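Local coordinates for protein AT-less polyketide synthase (PDB 4QYR) that probably catalyses carbon-carbon bond-forming condensation of acyl groups with carrier-protein-bound extender units, as a ketosynthase domain with its linker in an AT-less polyketide synthase, at residues A[507-512]-A[563-568]; A[548-553]-A[574-579]; A[257-262]-A[590-595]; A[9-14]-A[241-246]. All coordinates share one frame; numbering follows the deposited sequence. Where two conformers were deposited one is given.

Contact 1 (A[507-512]-A[563-568]); sequences GFVVGS and RLDRVT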
loop_
_atom_site.group_PDB
_atom_site.type_symbol
_atom_site.label_atom_id
_atom_site.label_comp_id
_atom_site.label_asym_id
_atom_site.label_seq_id
_atom_site.Cartn_x
_atom_site.Cartn_y
_atom_site.Cartn_z
ATOM N N GLY A 507 24.927 -20.303 28.399
ATOM C CA GLY A 507 23.936 -21.263 28.855
ATOM C C GLY A 507 24.242 -21.842 30.230
ATOM O O GLY A 507 25.413 -21.974 30.605
ATOM N N PHE A 508 23.195 -22.194 30.978
ATOM C CA PHE A 508 23.350 -22.862 32.267
ATOM C C PHE A 508 22.039 -23.477 32.719
ATOM O O PHE A 508 21.042 -23.325 32.043
ATOM C CB PHE A 508 23.895 -21.901 33.330
ATOM C CG PHE A 508 23.046 -20.690 33.575
ATOM C CD1 PHE A 508 22.297 -20.580 34.730
ATOM C CD2 PHE A 508 23.046 -19.631 32.686
ATOM C CE1 PHE A 508 21.534 -19.450 34.974
ATOM C CE2 PHE A 508 22.287 -18.499 32.923
ATOM C CZ PHE A 508 21.529 -18.407 34.063
ATOM N N VAL A 509 22.047 -24.194 33.844
ATOM C CA VAL A 509 20.857 -24.911 34.323
ATOM C C VAL A 509 20.511 -24.580 35.777
ATOM O O VAL A 509 21.355 -24.665 36.669
ATOM C CB VAL A 509 21.023 -26.446 34.190
ATOM C CG1 VAL A 509 19.817 -27.162 34.763
ATOM C CG2 VAL A 509 21.209 -26.833 32.739
ATOM N N VAL A 510 19.254 -24.200 36.001
ATOM C CA VAL A 510 18.790 -23.804 37.325
ATOM C C VAL A 510 17.647 -24.680 37.819
ATOM O O VAL A 510 17.012 -25.400 37.037
ATOM C CB VAL A 510 18.297 -22.351 37.342
ATOM C CG1 VAL A 510 19.393 -21.404 36.887
ATOM C CG2 VAL A 510 17.056 -22.220 36.480
ATOM N N GLY A 511 17.385 -24.599 39.120
ATOM C CA GLY A 511 16.231 -25.244 39.718
ATOM C C GLY A 511 15.303 -24.227 40.350
ATOM O O GLY A 511 14.158 -24.532 40.658
ATOM N N SER A 512 15.815 -23.016 40.548
ATOM C CA SER A 512 15.071 -21.924 41.161
ATOM C C SER A 512 15.468 -20.647 40.477
ATOM O O SER A 512 16.237 -20.683 39.523
ATOM C CB SER A 512 15.367 -21.809 42.645
ATOM O OG SER A 512 16.631 -21.194 42.831
ATOM N N ARG A 563 20.638 -35.056 31.340
ATOM C CA ARG A 563 21.837 -34.245 31.506
ATOM C C ARG A 563 21.694 -32.906 30.779
ATOM O O ARG A 563 22.375 -32.644 29.786
ATOM C CB ARG A 563 23.059 -35.001 30.998
ATOM C CG ARG A 563 23.223 -36.378 31.633
ATOM C CD ARG A 563 24.600 -36.953 31.361
ATOM N NE ARG A 563 25.178 -36.378 30.153
ATOM C CZ ARG A 563 25.206 -36.987 28.974
ATOM N NH1 ARG A 563 25.747 -36.380 27.923
ATOM N NH2 ARG A 563 24.686 -38.202 28.848
ATOM N N LEU A 564 20.786 -32.077 31.293
ATOM C CA LEU A 564 20.505 -30.736 30.784
ATOM C C LEU A 564 21.733 -29.897 30.481
ATOM O O LEU A 564 21.803 -29.226 29.447
ATOM C CB LEU A 564 19.661 -29.975 31.797
ATOM C CG LEU A 564 18.184 -29.814 31.506
ATOM C CD1 LEU A 564 17.561 -29.006 32.624
ATOM C CD2 LEU A 564 18.015 -29.130 30.167
ATOM N N ASP A 565 22.681 -29.920 31.413
ATOM C CA ASP A 565 23.841 -29.043 31.374
ATOM C C ASP A 565 24.669 -29.332 30.131
ATOM O O ASP A 565 25.162 -28.419 29.465
ATOM C CB ASP A 565 24.668 -29.218 32.652
ATOM C CG ASP A 565 25.633 -28.069 32.893
ATOM O OD1 ASP A 565 26.859 -28.253 32.697
ATOM O OD2 ASP A 565 25.150 -26.969 33.255
ATOM N N ARG A 566 24.790 -30.610 29.808
ATOM C CA ARG A 566 25.544 -31.022 28.641
ATOM C C ARG A 566 24.861 -30.500 27.372
ATOM O O ARG A 566 25.521 -29.996 26.467
ATOM C CB ARG A 566 25.694 -32.547 28.619
ATOM C CG ARG A 566 26.648 -33.082 27.564
ATOM C CD ARG A 566 27.942 -32.293 27.495
ATOM N NE ARG A 566 28.780 -32.785 26.404
ATOM C CZ ARG A 566 29.811 -32.124 25.884
ATOM N NH1 ARG A 566 30.510 -32.659 24.888
ATOM N NH2 ARG A 566 30.144 -30.931 26.358
ATOM N N VAL A 567 23.538 -30.608 27.317
ATOM C CA VAL A 567 22.787 -30.029 26.206
ATOM C C VAL A 567 23.151 -28.566 26.073
ATOM O O VAL A 567 23.612 -28.128 25.019
ATOM C CB VAL A 567 21.268 -30.144 26.398
ATOM C CG1 VAL A 567 20.543 -29.346 25.326
ATOM C CG2 VAL A 567 20.837 -31.610 26.400
ATOM N N THR A 568 22.951 -27.832 27.167
ATOM C CA THR A 568 23.316 -26.416 27.275
ATOM C C THR A 568 24.718 -26.101 26.731
ATOM O O THR A 568 24.879 -25.187 25.918
ATOM C CB THR A 568 23.205 -25.940 28.759
ATOM O OG1 THR A 568 21.911 -25.365 28.991
ATOM C CG2 THR A 568 24.280 -24.928 29.110
#
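Val509 overlaps the first turn of the helix with both of its methyl groups, each meeting a different part of Leu564. Its CG1 touches the end of that side chain, at CD1, 3.6 Å away, while its CG2 rests near the root, 3.6 Å from Leu564 CB. With CG1 anti to the backbone N (chi1 177°), Val509 CG2 stands beside that nitrogen and also comes to 3.7 Å from Asp565 N. The two side chains cross obliquely, so the valine fork lies over the leucine instead of meeting it end on. Asp565 brings only its OD2 near Val509; its other carboxylate oxygen, OD1, is hydrogen-bonded to His533 on the neighbouring strand. One turn further on, Thr568 lays its methyl CG2 against the strand backbone, 3.3 Å from Gly507 C. Strand 504-510 is the middle of a three-stranded antiparallel sheet in the RhiE-like linker region, and helix 564-572 lies on one face of it, nearly antiparallel at 162° with the local axes 7.4 Å apart. Phe508 and Val510 point away from this helix and pack on helix 513-524, giving the sheet a helix on each side. Leu564 and Thr568 also touch Ala454 of strand 453-459.

Contact 2 (A[548-553]-A[574-579]); sequences EAEQAP and GAPVDW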
loop_
_atom_site.group_PDB
_atom_site.type_symbol
_atom_site.label_atom_id
_atom_site.label_comp_id
_atom_site.label_asym_id
_atom_site.label_seq_id
_atom_site.Cartn_x
_atom_site.Cartn_y
_atom_site.Cartn_z
ATOM N N GLU A 548 12.787 -25.674 10.132
ATOM C CA GLU A 548 12.715 -27.116 10.294
ATOM C C GLU A 548 13.183 -27.517 11.681
ATOM O O GLU A 548 14.003 -26.833 12.288
ATOM C CB GLU A 548 13.565 -27.827 9.248
ATOM C CG GLU A 548 13.493 -27.229 7.857
ATOM C CD GLU A 548 14.537 -27.830 6.926
ATOM O OE1 GLU A 548 15.740 -27.830 7.287
ATOM O OE2 GLU A 548 14.151 -28.322 5.840
ATOM N N ALA A 549 12.667 -28.634 12.177
ATOM C CA ALA A 549 13.062 -29.126 13.485
ATOM C C ALA A 549 14.181 -30.150 13.355
ATOM O O ALA A 549 13.933 -31.316 13.055
ATOM C CB ALA A 549 11.873 -29.724 14.198
ATOM N N GLU A 550 15.416 -29.712 13.563
ATOM C CA GLU A 550 16.537 -30.642 13.574
ATOM C C GLU A 550 17.167 -30.705 14.963
ATOM O O GLU A 550 17.114 -29.742 15.733
ATOM C CB GLU A 550 17.582 -30.249 12.535
ATOM C CG GLU A 550 18.421 -29.057 12.942
ATOM C CD GLU A 550 19.600 -28.845 12.020
ATOM O OE1 GLU A 550 19.944 -29.788 11.273
ATOM O OE2 GLU A 550 20.190 -27.744 12.050
ATOM N N GLN A 551 17.756 -31.847 15.288
ATOM C CA GLN A 551 18.364 -32.003 16.595
ATOM C C GLN A 551 19.544 -32.972 16.553
ATOM O O GLN A 551 19.406 -34.148 16.190
ATOM C CB GLN A 551 17.322 -32.461 17.617
ATOM C CG GLN A 551 17.916 -32.850 18.974
ATOM C CD GLN A 551 16.880 -32.898 20.086
ATOM O OE1 GLN A 551 16.046 -31.997 20.221
ATOM N NE2 GLN A 551 16.917 -33.964 20.881
ATOM N N ALA A 552 20.706 -32.447 16.926
ATOM C CA ALA A 552 21.963 -33.184 16.874
ATOM C C ALA A 552 21.883 -34.510 17.635
ATOM O O ALA A 552 21.267 -34.582 18.700
ATOM C CB ALA A 552 23.096 -32.317 17.423
ATOM N N PRO A 553 22.512 -35.563 17.083
ATOM C CA PRO A 553 22.358 -36.916 17.617
ATOM C C PRO A 553 22.757 -37.008 19.078
ATOM O O PRO A 553 22.108 -37.733 19.837
ATOM C CB PRO A 553 23.296 -37.745 16.736
ATOM C CG PRO A 553 24.279 -36.755 16.189
ATOM C CD PRO A 553 23.485 -35.522 15.977
ATOM N N GLY A 574 27.349 -24.772 19.164
ATOM C CA GLY A 574 26.587 -24.814 17.929
ATOM C C GLY A 574 25.709 -26.025 17.679
ATOM O O GLY A 574 25.265 -26.237 16.550
ATOM N N ALA A 575 25.447 -26.817 18.714
ATOM C CA ALA A 575 24.627 -28.011 18.540
ATOM C C ALA A 575 23.166 -27.626 18.374
ATOM O O ALA A 575 22.617 -26.919 19.214
ATOM C CB ALA A 575 24.796 -28.957 19.713
ATOM N N PRO A 576 22.532 -28.072 17.278
ATOM C CA PRO A 576 21.117 -27.738 17.072
ATOM C C PRO A 576 20.210 -28.446 18.076
ATOM O O PRO A 576 20.356 -29.645 18.310
ATOM C CB PRO A 576 20.842 -28.223 15.643
ATOM C CG PRO A 576 22.185 -28.258 14.993
ATOM C CD PRO A 576 23.130 -28.680 16.079
ATOM N N VAL A 577 19.292 -27.688 18.663
ATOM C CA VAL A 577 18.381 -28.201 19.672
ATOM C C VAL A 577 16.929 -27.948 19.248
ATOM O O VAL A 577 16.629 -26.954 18.579
ATOM C CB VAL A 577 18.660 -27.552 21.047
ATOM C CG1 VAL A 577 17.779 -28.149 22.119
ATOM C CG2 VAL A 577 20.126 -27.718 21.432
ATOM N N ASP A 578 16.038 -28.860 19.618
ATOM C CA ASP A 578 14.627 -28.741 19.281
ATOM C C ASP A 578 13.840 -28.431 20.542
ATOM O O ASP A 578 13.146 -29.291 21.080
ATOM C CB ASP A 578 14.129 -30.034 18.626
ATOM C CG ASP A 578 12.704 -29.931 18.103
ATOM O OD1 ASP A 578 11.916 -29.075 18.573
ATOM O OD2 ASP A 578 12.368 -30.737 17.214
ATOM N N TRP A 579 13.939 -27.196 21.008
ATOM C CA TRP A 579 13.397 -26.855 22.306
ATOM C C TRP A 579 11.901 -27.090 22.466
ATOM O O TRP A 579 11.461 -27.396 23.564
ATOM C CB TRP A 579 13.721 -25.405 22.633
ATOM C CG TRP A 579 15.157 -25.065 22.455
ATOM C CD1 TRP A 579 15.743 -24.527 21.353
ATOM C CD2 TRP A 579 16.204 -25.255 23.412
ATOM N NE1 TRP A 579 17.091 -24.358 21.564
ATOM C CE2 TRP A 579 17.397 -24.796 22.823
ATOM C CE3 TRP A 579 16.248 -25.767 24.716
ATOM C CZ2 TRP A 579 18.620 -24.834 23.491
ATOM C CZ3 TRP A 579 17.460 -25.803 25.376
ATOM C CH2 TRP A 579 18.628 -25.336 24.767
#
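Ala552 and Pro576 form the close part of this contact, where two irregular segments run roughly antiparallel, their directions 143° apart. Ala552 N donates a nearly straight bond to Pro576 O (3.1 Å, 166°), and the same oxygen receives a CA-H contact from Gln551 CA at 3.5 Å. Beside this bond the methyl of Ala552 sits 3.9 Å from Pro576 CD, at one side of the pyrrolidine ring. The second bond uses a side chain: Gln551 OE1 accepts from Asp578 N at 3.2 Å, more bent than the first. The extended glutamine chain, CG anti to the backbone N (chi1 171°), carries the amide to the backbone of Asp578, and the amide plane stands almost perpendicular to the Asp578 carboxylate. The other end of the amide, NE2, makes a weak bond to Thr556 OG1 in the following helix.

The remaining side is more exposed, and there charged groups meet apolar ones without bonds between the segments. Glu550 starts out pointing away, then lays its carboxylate against the proline ring, OE2 3.6 Å from Pro576 CG, and has a long, weak ion pair with Arg546. At the exposed end Asp578 OD2 lies against the methyl of Ala549. Gly574, the C-prime residue of a Schellman motif, ends the helix 564-572 and turns the chain into this segment, bringing it beside the lead-in to helix 553-561. The link therefore depends on peptide and amide groups, and the two carboxylates contribute van der Waals contact rather than salt bridges between the segments.

Contact 3 (A[257-262]-A[590-595]); sequences AIWGVV and AVRLPA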
loop_
_atom_site.group_PDB
_atom_site.type_symbol
_atom_site.label_atom_id
_atom_site.label_comp_id
_atom_site.label_asym_id
_atom_site.label_seq_id
_atom_site.Cartn_x
_atom_site.Cartn_y
_atom_site.Cartn_z
ATOM N N ALA A 257 1.361 -14.112 24.963
ATOM C CA ALA A 257 0.996 -13.045 25.893
ATOM C C ALA A 257 0.248 -11.915 25.175
ATOM O O ALA A 257 0.855 -11.040 24.560
ATOM C CB ALA A 257 2.222 -12.509 26.570
ATOM N N ILE A 258 -1.076 -11.933 25.270
ATOM C CA ILE A 258 -1.915 -11.058 24.463
ATOM C C ILE A 258 -2.051 -9.642 25.022
ATOM O O ILE A 258 -2.345 -9.444 26.205
ATOM C CB ILE A 258 -3.304 -11.684 24.293
ATOM C CG1 ILE A 258 -3.154 -13.065 23.649
ATOM C CG2 ILE A 258 -4.181 -10.795 23.473
ATOM C CD1 ILE A 258 -4.417 -13.835 23.525
ATOM N N TRP A 259 -1.816 -8.659 24.158
ATOM C CA TRP A 259 -1.941 -7.266 24.533
ATOM C C TRP A 259 -3.387 -6.823 24.444
ATOM O O TRP A 259 -3.864 -6.022 25.254
ATOM C CB TRP A 259 -1.105 -6.387 23.628
ATOM C CG TRP A 259 0.327 -6.388 23.924
ATOM C CD1 TRP A 259 1.236 -7.330 23.563
ATOM C CD2 TRP A 259 1.052 -5.372 24.609
ATOM N NE1 TRP A 259 2.486 -6.976 24.002
ATOM C CE2 TRP A 259 2.400 -5.774 24.647
ATOM C CE3 TRP A 259 0.689 -4.165 25.202
ATOM C CZ2 TRP A 259 3.384 -5.022 25.257
ATOM C CZ3 TRP A 259 1.670 -3.414 25.817
ATOM C CH2 TRP A 259 3.003 -3.843 25.835
ATOM N N GLY A 260 -4.072 -7.345 23.434
ATOM C CA GLY A 260 -5.441 -6.977 23.159
ATOM C C GLY A 260 -5.983 -7.718 21.957
ATOM O O GLY A 260 -5.259 -8.408 21.240
ATOM N N VAL A 261 -7.274 -7.567 21.735
ATOM C CA VAL A 261 -7.935 -8.190 20.617
ATOM C C VAL A 261 -8.492 -7.106 19.707
ATOM O O VAL A 261 -9.021 -6.105 20.192
ATOM C CB VAL A 261 -9.064 -9.104 21.099
ATOM C CG1 VAL A 261 -9.854 -9.664 19.936
ATOM C CG2 VAL A 261 -8.499 -10.214 21.939
ATOM N N VAL A 262 -8.363 -7.289 18.394
ATOM C CA VAL A 262 -9.030 -6.409 17.444
ATOM C C VAL A 262 -10.407 -6.940 17.089
ATOM O O VAL A 262 -10.518 -7.933 16.364
ATOM C CB VAL A 262 -8.229 -6.271 16.177
ATOM C CG1 VAL A 262 -8.925 -5.300 15.225
ATOM C CG2 VAL A 262 -6.826 -5.842 16.518
ATOM N N ALA A 590 4.231 -17.719 27.025
ATOM C CA ALA A 590 5.292 -16.758 26.731
ATOM C C ALA A 590 5.346 -15.620 27.754
ATOM O O ALA A 590 4.353 -15.347 28.452
ATOM C CB ALA A 590 5.110 -16.203 25.337
ATOM N N VAL A 591 6.505 -14.957 27.815
ATOM C CA VAL A 591 6.825 -13.963 28.846
ATOM C C VAL A 591 7.542 -12.730 28.291
ATOM O O VAL A 591 8.491 -12.851 27.519
ATOM C CB VAL A 591 7.716 -14.581 29.934
ATOM C CG1 VAL A 591 8.219 -13.518 30.884
ATOM C CG2 VAL A 591 6.964 -15.668 30.681
ATOM N N ARG A 592 7.118 -11.546 28.707
ATOM C CA ARG A 592 7.696 -10.321 28.169
ATOM C C ARG A 592 8.987 -9.952 28.894
ATOM O O ARG A 592 8.963 -9.508 30.037
ATOM C CB ARG A 592 6.673 -9.193 28.255
ATOM C CG ARG A 592 5.342 -9.575 27.624
ATOM C CD ARG A 592 4.233 -8.591 27.941
ATOM N NE ARG A 592 3.002 -8.963 27.256
ATOM C CZ ARG A 592 1.873 -8.274 27.315
ATOM N NH1 ARG A 592 1.806 -7.166 28.033
ATOM N NH2 ARG A 592 0.810 -8.692 26.649
ATOM N N LEU A 593 10.112 -10.149 28.209
ATOM C CA LEU A 593 11.449 -9.890 28.761
ATOM C C LEU A 593 12.056 -8.697 28.025
ATOM O O LEU A 593 11.453 -8.212 27.064
ATOM C CB LEU A 593 12.330 -11.139 28.617
ATOM C CG LEU A 593 11.703 -12.421 29.156
ATOM C CD1 LEU A 593 12.484 -13.628 28.700
ATOM C CD2 LEU A 593 11.616 -12.357 30.655
ATOM N N PRO A 594 13.239 -8.206 28.451
ATOM C CA PRO A 594 13.749 -7.062 27.687
ATOM C C PRO A 594 14.262 -7.486 26.313
ATOM O O PRO A 594 14.675 -8.646 26.155
ATOM C CB PRO A 594 14.893 -6.529 28.555
ATOM C CG PRO A 594 14.742 -7.197 29.878
ATOM C CD PRO A 594 14.120 -8.519 29.586
ATOM N N ALA A 595 14.223 -6.572 25.342
ATOM C CA ALA A 595 14.683 -6.893 23.995
ATOM C C ALA A 595 16.209 -6.722 23.846
ATOM O O ALA A 595 16.897 -6.263 24.774
ATOM C CB ALA A 595 13.963 -6.046 22.981
#
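Arg592 NH2 is the polar atom about which this contact gathers. It donates to Ala257 O at 3.1 Å, a nearly straight bond (167°) that lies close to the guanidinium plane but approaches the carbonyl from above its own plane. Ile258 O lies 3.3 Å from the same nitrogen. Over one face of the guanidinium lies the indole of Trp259, parallel to within 9°, and Arg592 CZ sits 3.7 Å from the centroid of the five-membered ring, giving a cation-pi stack. Arg592 NH1 lies over the middle of the indole, 3.7 Å from Trp259 CE2, at the fused bond. An extended chain from CG to NE carries the charge this far from the backbone and passes the methyl of Ala257, 3.7 Å from Arg592 NE. In the conformer described, face and edge together would hold the guanidinium; a second modelled conformer makes this less certain. Asn105 takes Trp259 NE1 and helps fix the ring, while helix 358-372 packs on it through Leu367 and Leu368. Such a return of a C-terminal segment onto the ketosynthase is consistent with the post-linker segments that wrap back onto this domain in modular polyketide synthases.

Contact 4 (A[9-14]-A[241-246]); sequences VAIVGA and AAVLLK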
loop_
_atom_site.group_PDB
_atom_site.type_symbol
_atom_site.label_atom_id
_atom_site.label_comp_id
_atom_site.label_asym_id
_atom_site.label_seq_id
_atom_site.Cartn_x
_atom_site.Cartn_y
_atom_site.Cartn_z
ATOM N N VAL A 9 -8.536 -11.079 15.972
ATOM C CA VAL A 9 -7.097 -11.094 15.854
ATOM C C VAL A 9 -6.432 -10.560 17.112
ATOM O O VAL A 9 -6.654 -9.422 17.524
ATOM C CB VAL A 9 -6.632 -10.274 14.647
ATOM C CG1 VAL A 9 -5.136 -10.262 14.587
ATOM C CG2 VAL A 9 -7.190 -10.862 13.398
ATOM N N ALA A 10 -5.616 -11.405 17.723
ATOM C CA ALA A 10 -4.847 -11.015 18.882
ATOM C C ALA A 10 -3.647 -10.142 18.518
ATOM O O ALA A 10 -2.984 -10.361 17.507
ATOM C CB ALA A 10 -4.385 -12.248 19.616
ATOM N N ILE A 11 -3.369 -9.144 19.346
ATOM C CA ILE A 11 -2.066 -8.492 19.300
ATOM C C ILE A 11 -1.174 -9.174 20.321
ATOM O O ILE A 11 -1.410 -9.066 21.533
ATOM C CB ILE A 11 -2.155 -6.988 19.599
ATOM C CG1 ILE A 11 -3.139 -6.334 18.633
ATOM C CG2 ILE A 11 -0.766 -6.338 19.549
ATOM C CD1 ILE A 11 -3.267 -4.866 18.796
ATOM N N VAL A 12 -0.154 -9.871 19.832
ATOM C CA VAL A 12 0.640 -10.758 20.677
ATOM C C VAL A 12 2.034 -10.265 20.998
ATOM O O VAL A 12 2.781 -10.957 21.693
ATOM C CB VAL A 12 0.822 -12.135 20.030
ATOM C CG1 VAL A 12 -0.512 -12.816 19.803
ATOM C CG2 VAL A 12 1.589 -11.976 18.734
ATOM N N GLY A 13 2.408 -9.107 20.473
ATOM C CA GLY A 13 3.720 -8.560 20.767
ATOM C C GLY A 13 3.763 -7.131 20.320
ATOM O O GLY A 13 3.075 -6.756 19.360
ATOM N N ALA A 14 4.560 -6.317 20.997
ATOM C CA ALA A 14 4.553 -4.902 20.664
ATOM C C ALA A 14 5.828 -4.185 21.034
ATOM O O ALA A 14 6.525 -4.571 21.980
ATOM C CB ALA A 14 3.382 -4.231 21.330
ATOM N N ALA A 241 6.758 2.224 15.632
ATOM C CA ALA A 241 6.023 1.192 16.360
ATOM C C ALA A 241 5.783 -0.010 15.485
ATOM O O ALA A 241 5.698 0.118 14.268
ATOM C CB ALA A 241 4.693 1.740 16.854
ATOM N N ALA A 242 5.666 -1.174 16.113
ATOM C CA ALA A 242 5.229 -2.393 15.430
ATOM C C ALA A 242 4.433 -3.275 16.382
ATOM O O ALA A 242 4.641 -3.271 17.602
ATOM C CB ALA A 242 6.401 -3.154 14.885
ATOM N N VAL A 243 3.506 -4.028 15.819
ATOM C CA VAL A 243 2.776 -5.015 16.594
ATOM C C VAL A 243 2.743 -6.331 15.840
ATOM O O VAL A 243 2.652 -6.380 14.602
ATOM C CB VAL A 243 1.336 -4.575 16.879
ATOM C CG1 VAL A 243 1.325 -3.307 17.685
ATOM C CG2 VAL A 243 0.572 -4.394 15.572
ATOM N N LEU A 244 2.837 -7.400 16.600
ATOM C CA LEU A 244 2.744 -8.725 16.052
ATOM C C LEU A 244 1.277 -9.255 16.160
ATOM O O LEU A 244 0.661 -9.192 17.222
ATOM C CB LEU A 244 3.752 -9.608 16.780
ATOM C CG LEU A 244 3.905 -11.011 16.228
ATOM C CD1 LEU A 244 4.403 -10.993 14.793
ATOM C CD2 LEU A 244 4.841 -11.782 17.118
ATOM N N LEU A 245 0.717 -9.769 15.069
ATOM C CA LEU A 245 -0.696 -10.173 15.054
ATOM C C LEU A 245 -0.900 -11.663 14.755
ATOM O O LEU A 245 -0.164 -12.275 13.968
ATOM C CB LEU A 245 -1.472 -9.327 14.031
ATOM C CG LEU A 245 -1.334 -7.830 14.313
ATOM C CD1 LEU A 245 -1.451 -7.039 13.040
ATOM C CD2 LEU A 245 -2.404 -7.406 15.297
ATOM N N LYS A 246 -1.941 -12.228 15.356
ATOM C CA LYS A 246 -2.194 -13.665 15.275
ATOM C C LYS A 246 -3.658 -13.922 15.620
ATOM O O LYS A 246 -4.223 -13.218 16.455
ATOM C CB LYS A 246 -1.235 -14.403 16.218
ATOM C CG LYS A 246 -1.435 -15.883 16.385
ATOM C CD LYS A 246 -0.224 -16.489 17.084
ATOM C CE LYS A 246 -0.378 -17.988 17.296
ATOM N NZ LYS A 246 0.943 -18.684 17.421
#
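Ile11 and Leu245 lie side by side at the apolar centre, Ile11 CG1 3.6 Å from Leu245 CD2. On the same face Ile11 CG2 meets Val243 CB at 3.8 Å; CG1 is anti to the carbonyl carbon (chi1 -56°) and CG2 anti to the backbone N, which sends the two branches to Leu245 and Val243 respectively. Helix 175-189 packs on Leu245, and helix 358-372 on Ile11 and Val243, burying this face. The opposite face carries Leu244, whose CG is 3.5 Å from Val12 CG2. Between the side chains the antiparallel backbones are joined by Lys246 N to Ala10 O (3.0 Å), Val12 N to Leu244 O (2.8 Å) and Leu244 N to Gly13 O (2.8 Å). Between the Ile11-Leu245 and Ala14-Val243 pairs, Val12 and Gly13 lie opposite the single Leu244, a beta bulge. At the polar edge the extended Lys246 chain crosses Val12 CG1 with its CB and leads its ammonium away to Asp254 and Tyr108. These strands belong to the central mixed sheet of the thiolase-type ketosynthase fold. The pair's buried peptide groups are largely met by bonds between strands, Ala14 N by Asn105 OD1, and the Lys246 charge is probably balanced by its Asp254 salt bridge.

How the contacts relate
Contacts 3 and 4 adjoin, with centres 8 Å apart: Trp259 N lies 2.7 Å from Ile11 O and Gly260 O lies 2.8 Å from Ile11 N, probable hydrogen bonds that continue the ketosynthase sheet from strand 9-17 into strand 260-269. Contacts 1 and 2 lie together in the peripheral, C-terminal part of the chain, centres 16 Å apart, touching through Val567 CG1 and Val577 CG2 at 4.2 Å; their segments alternate along the chain. The two groups are well separated, contacts 1 and 4 being about 32 Å apart between centres. The centre of contact 3 is about 26 Å from those of contacts 1 and 2; along the chain its 590-595 segment comes after both and returns to the ketosynthase.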